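Local coordinates for protein putative secreted endoglycosylceramidase (Rhodococcus hoagii, PDB 6JYZ) that probably hydrolyses the bond linking galactose-based sugars to ceramide in glycosphingolipids, as an endogalactosylceramidase of glycoside hydrolase family 5, at residues A[158-166]-A[177-185]. Residues are numbered along the deposited sequence; the frame is centred on the assembly and turned at random.
Sequences ATLTGGWTT and PAVARAFQA
One face of the Trp164 indole is covered by the aliphatic part of Arg181, whose CD makes a CH-pi contact 3.9 Å from the centroid of the six-membered ring, while CB lies over the same face near CE3. The two side chains cross at about a right angle, ring and guanidinium planes 66° apart. Ala185 N lies at the guanidinium edge, in its plane. Arginine suits this place because a long aliphatic stem can lie on the ring and still carry a charge beyond it; the turn about CB-CG (chi2 66°) leads the chain across the indole to a salt bridge with Glu190. At one corner of the ring, Trp164 CE3 is 3.8 Å from Pro177 CB.

Pro177 also lies side by side with Thr165, CG 3.7 Å from the methyl CG2. A proline suits the first turn of a helix, where its nitrogen needs no hydrogen; a glycine here would probably open a gap beside Trp164 CE3 and the methyl of Thr165, and let the helix start flex. Ala178 N donates to Thr165 O (2.9 Å), from 36° above the carbonyl plane, and its small CB lets the backbone come close.

The type I' turn from Thr161 to Trp164 has glycines at its two positive-phi positions, and Thr161 CG2 lies 3.9 Å from Ala178 CB. Leu160 O receives the CA-H of Ala182, and a water joins Ala158 O, Leu160 N and Ala182 O.

The long loop between strand 119-124 and helix 177-187 thus folds back along the helix it leads into, with Leu160 also touching Val193 of helix 193-206.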
ATOM      1  N   ALA A 158      -1.397 -21.989   9.972  1.00 10.12           N
ATOM      2  CA  ALA A 158      -0.577 -21.936   8.764  1.00 10.85           C
ATOM      3  C   ALA A 158       0.885 -21.646   9.088  1.00 10.84           C
ATOM      4  O   ALA A 158       1.653 -21.466   8.110  1.00 11.80           O
ATOM      5  CB  ALA A 158      -1.112 -20.914   7.787  1.00 12.27           C
ATOM      6  N   THR A 159       1.272 -21.535  10.343  1.00  9.98           N
ATOM      7  CA  THR A 159       2.587 -21.060  10.760  1.00 10.57           C
ATOM      8  C   THR A 159       3.446 -22.265  11.184  1.00 10.43           C
ATOM      9  O   THR A 159       3.157 -22.912  12.199  1.00 11.87           O
ATOM     10  CB  THR A 159       2.428 -20.112  11.926  1.00 10.04           C
ATOM     11  OG1 THR A 159       1.679 -18.965  11.456  1.00 10.48           O
ATOM     12  CG2 THR A 159       3.779 -19.584  12.404  1.00 11.36           C
ATOM     13  N   LEU A 160       4.425 -22.593  10.359  1.00 10.32           N
ATOM     14  CA  LEU A 160       5.212 -23.830  10.445  1.00 11.19           C
ATOM     15  C   LEU A 160       6.688 -23.440  10.623  1.00 11.03           C
ATOM     16  O   LEU A 160       7.427 -23.293   9.659  1.00 12.62           O
ATOM     17  CB  LEU A 160       4.976 -24.681   9.201  1.00 11.89           C
ATOM     18  CG  LEU A 160       3.499 -25.046   8.946  1.00 12.89           C
ATOM     19  CD1 LEU A 160       3.388 -25.763   7.609  1.00 14.50           C
ATOM     20  CD2 LEU A 160       2.924 -25.875  10.112  1.00 16.58           C
ATOM     21  N   THR A 161       7.099 -23.270  11.851  1.00 11.05           N
ATOM     22  CA  THR A 161       8.407 -22.684  12.158  1.00 11.70           C
ATOM     23  C   THR A 161       9.484 -23.740  12.382  1.00 12.21           C
ATOM     24  O   THR A 161      10.630 -23.357  12.603  1.00 11.89           O
ATOM     25  CB  THR A 161       8.377 -21.796  13.377  1.00 11.10           C
ATOM     26  OG1 THR A 161       8.093 -22.665  14.487  1.00 13.88           O
ATOM     27  CG2 THR A 161       7.402 -20.627  13.250  1.00 13.50           C
ATOM     28  N   GLY A 162       9.126 -25.015  12.360  1.00 11.88           N
ATOM     29  CA  GLY A 162      10.124 -26.084  12.621  1.00 12.59           C
ATOM     30  C   GLY A 162      10.683 -26.045  14.051  1.00 11.71           C
ATOM     31  O   GLY A 162      11.733 -26.685  14.265  1.00 12.62           O
ATOM     32  N   GLY A 163      10.089 -25.294  14.963  1.00 12.08           N
ATOM     33  CA  GLY A 163      10.645 -25.109  16.288  1.00 12.02           C
ATOM     34  C   GLY A 163      11.776 -24.102  16.307  1.00 11.69           C
ATOM     35  O   GLY A 163      12.336 -23.893  17.373  1.00 13.76           O
ATOM     36  N   TRP A 164      12.132 -23.460  15.191  1.00 11.38           N
ATOM     37  CA  TRP A 164      13.299 -22.581  15.180  1.00 11.42           C
ATOM     38  C   TRP A 164      13.070 -21.348  16.045  1.00 11.53           C
ATOM     39  O   TRP A 164      11.917 -20.892  16.217  1.00 11.62           O
ATOM     40  CB  TRP A 164      13.576 -22.180  13.724  1.00 11.83           C
ATOM     41  CG  TRP A 164      14.088 -23.268  12.831  1.00 11.61           C
ATOM     42  CD1 TRP A 164      13.987 -24.606  13.033  1.00 12.33           C
ATOM     43  CD2 TRP A 164      14.723 -23.110  11.583  1.00 11.24           C
ATOM     44  NE1 TRP A 164      14.573 -25.274  11.983  1.00 13.69           N
ATOM     45  CE2 TRP A 164      15.026 -24.383  11.058  1.00 12.03           C
ATOM     46  CE3 TRP A 164      15.092 -21.997  10.816  1.00 12.29           C
ATOM     47  CZ2 TRP A 164      15.697 -24.577   9.843  1.00 13.84           C
ATOM     48  CZ3 TRP A 164      15.774 -22.154   9.628  1.00 13.69           C
ATOM     49  CH2 TRP A 164      16.075 -23.442   9.148  1.00 14.66           C
ATOM     50  N   THR A 165      14.136 -20.762  16.560  1.00 10.88           N
ATOM     51  CA  THR A 165      13.970 -19.666  17.494  1.00 11.15           C
ATOM     52  C   THR A 165      13.254 -18.470  16.859  1.00 10.78           C
ATOM     53  O   THR A 165      13.497 -18.115  15.701  1.00 10.17           O
ATOM     54  CB  THR A 165      15.334 -19.240  18.061  1.00 10.62           C
ATOM     55  OG1 THR A 165      15.096 -18.152  18.964  1.00 12.19           O
ATOM     56  CG2 THR A 165      16.322 -18.779  17.051  1.00 11.43           C
ATOM     57  N   THR A 166      12.376 -17.908  17.667  1.00 11.17           N
ATOM     58  CA  THR A 166      11.641 -16.683  17.329  1.00 10.28           C
ATOM     59  C   THR A 166      12.442 -15.429  17.606  1.00 11.41           C
ATOM     60  O   THR A 166      11.981 -14.306  17.314  1.00 12.07           O
ATOM     61  CB  THR A 166      10.330 -16.617  18.118  1.00 11.05           C
ATOM     62  OG1 THR A 166      10.666 -16.598  19.514  1.00 12.94           O
ATOM     63  CG2 THR A 166       9.460 -17.799  17.797  1.00 12.53           C
ATOM     64  N   PRO A 177      15.020 -16.764  12.665  1.00  9.83           N
ATOM     65  CA  PRO A 177      14.931 -18.098  12.047  1.00 10.36           C
ATOM     66  C   PRO A 177      13.478 -18.569  11.927  1.00 10.00           C
ATOM     67  O   PRO A 177      13.154 -19.125  10.900  1.00 10.04           O
ATOM     68  CB  PRO A 177      15.812 -18.964  12.996  1.00 10.78           C
ATOM     69  CG  PRO A 177      16.882 -17.926  13.475  1.00 11.29           C
ATOM     70  CD  PRO A 177      16.027 -16.676  13.762  1.00 10.76           C
ATOM     71  N   ALA A 178      12.635 -18.345  12.946  1.00  9.95           N
ATOM     72  CA  ALA A 178      11.269 -18.850  12.852  1.00 10.22           C
ATOM     73  C   ALA A 178      10.500 -18.206  11.702  1.00  9.81           C
ATOM     74  O   ALA A 178       9.747 -18.894  11.005  1.00 10.18           O
ATOM     75  CB  ALA A 178      10.541 -18.569  14.154  1.00 10.41           C
ATOM     76  N   VAL A 179      10.686 -16.887  11.524  1.00  9.49           N
ATOM     77  CA  VAL A 179       9.938 -16.198  10.462  1.00  9.39           C
ATOM     78  C   VAL A 179      10.429 -16.688   9.132  1.00  9.17           C
ATOM     79  O   VAL A 179       9.616 -16.974   8.234  1.00  9.43           O
ATOM     80  CB  VAL A 179      10.156 -14.680  10.595  1.00 10.13           C
ATOM     81  CG1 VAL A 179       9.610 -13.891   9.390  1.00 11.18           C
ATOM     82  CG2 VAL A 179       9.500 -14.176  11.889  1.00 12.15           C
ATOM     83  N   ALA A 180      11.748 -16.810   8.953  1.00  9.41           N
ATOM     84  CA  ALA A 180      12.278 -17.288   7.695  1.00  9.47           C
ATOM     85  C   ALA A 180      11.800 -18.707   7.378  1.00  9.18           C
ATOM     86  O   ALA A 180      11.451 -19.033   6.227  1.00  9.53           O
ATOM     87  CB  ALA A 180      13.809 -17.205   7.702  1.00 11.38           C
ATOM     88  N   ARG A 181      11.779 -19.574   8.385  1.00  9.62           N
ATOM     89  CA  ARG A 181      11.374 -20.947   8.183  1.00 10.00           C
ATOM     90  C   ARG A 181       9.878 -20.997   7.827  1.00  9.20           C
ATOM     91  O   ARG A 181       9.493 -21.776   6.983  1.00  9.84           O
ATOM     92  CB  ARG A 181      11.653 -21.745   9.482  1.00 10.87           C
ATOM     93  CG  ARG A 181      11.279 -23.223   9.378  1.00 11.91           C
ATOM     94  CD  ARG A 181      12.136 -23.975   8.405  1.00 13.76           C
ATOM     95  NE  ARG A 181      11.681 -25.343   8.070  1.00 14.64           N
ATOM     96  CZ  ARG A 181      10.929 -25.600   7.071  1.00 15.70           C
ATOM     97  NH1 ARG A 181      10.326 -24.630   6.373  1.00 16.36           N
ATOM     98  NH2 ARG A 181      10.733 -26.849   6.689  1.00 18.41           N
ATOM     99  N   ALA A 182       9.043 -20.195   8.505  1.00  9.40           N
ATOM    100  CA  ALA A 182       7.598 -20.187   8.214  1.00  9.77           C
ATOM    101  C   ALA A 182       7.364 -19.712   6.797  1.00  8.53           C
ATOM    102  O   ALA A 182       6.510 -20.252   6.081  1.00 10.22           O
ATOM    103  CB  ALA A 182       6.844 -19.317   9.183  1.00 10.67           C
ATOM    104  N   PHE A 183       8.097 -18.685   6.333  1.00  8.53           N
ATOM    105  CA  PHE A 183       7.957 -18.275   4.948  1.00  8.50           C
ATOM    106  C   PHE A 183       8.398 -19.370   4.003  1.00  8.26           C
ATOM    107  O   PHE A 183       7.767 -19.589   2.949  1.00  9.01           O
ATOM    108  CB  PHE A 183       8.798 -17.003   4.627  1.00  8.71           C
ATOM    109  CG  PHE A 183       7.960 -15.748   4.715  1.00  8.76           C
ATOM    110  CD1 PHE A 183       7.164 -15.430   3.630  1.00 10.62           C
ATOM    111  CD2 PHE A 183       8.004 -14.914   5.823  1.00 10.96           C
ATOM    112  CE1 PHE A 183       6.386 -14.232   3.700  1.00 11.53           C
ATOM    113  CE2 PHE A 183       7.230 -13.764   5.873  1.00 12.72           C
ATOM    114  CZ  PHE A 183       6.450 -13.469   4.830  1.00 12.27           C
ATOM    115  N   GLN A 184       9.511 -20.078   4.302  1.00  8.88           N
ATOM    116  CA  GLN A 184       9.971 -21.097   3.383  1.00  8.88           C
ATOM    117  C   GLN A 184       8.943 -22.238   3.318  1.00 10.06           C
ATOM    118  O   GLN A 184       8.704 -22.797   2.242  1.00  9.55           O
ATOM    119  CB  GLN A 184      11.364 -21.620   3.739  1.00  9.25           C
ATOM    120  CG  GLN A 184      11.949 -22.468   2.599  1.00  9.57           C
ATOM    121  CD  GLN A 184      12.043 -21.648   1.327  1.00  9.78           C
ATOM    122  OE1 GLN A 184      12.433 -20.460   1.359  1.00 10.30           O
ATOM    123  NE2 GLN A 184      11.736 -22.250   0.182  1.00 10.69           N
ATOM    124  N   ALA A 185       8.322 -22.585   4.473  1.00  9.00           N
ATOM    125  CA  ALA A 185       7.259 -23.608   4.457  1.00  9.89           C
ATOM    126  C   ALA A 185       6.133 -23.178   3.548  1.00  9.89           C
ATOM    127  O   ALA A 185       5.605 -23.986   2.775  1.00 10.35           O
ATOM    128  CB  ALA A 185       6.753 -23.779   5.852  1.00 11.35           C
TER
HETATM  129  O   HOH W   1       4.435 -21.484   7.714  1.00 11.26           O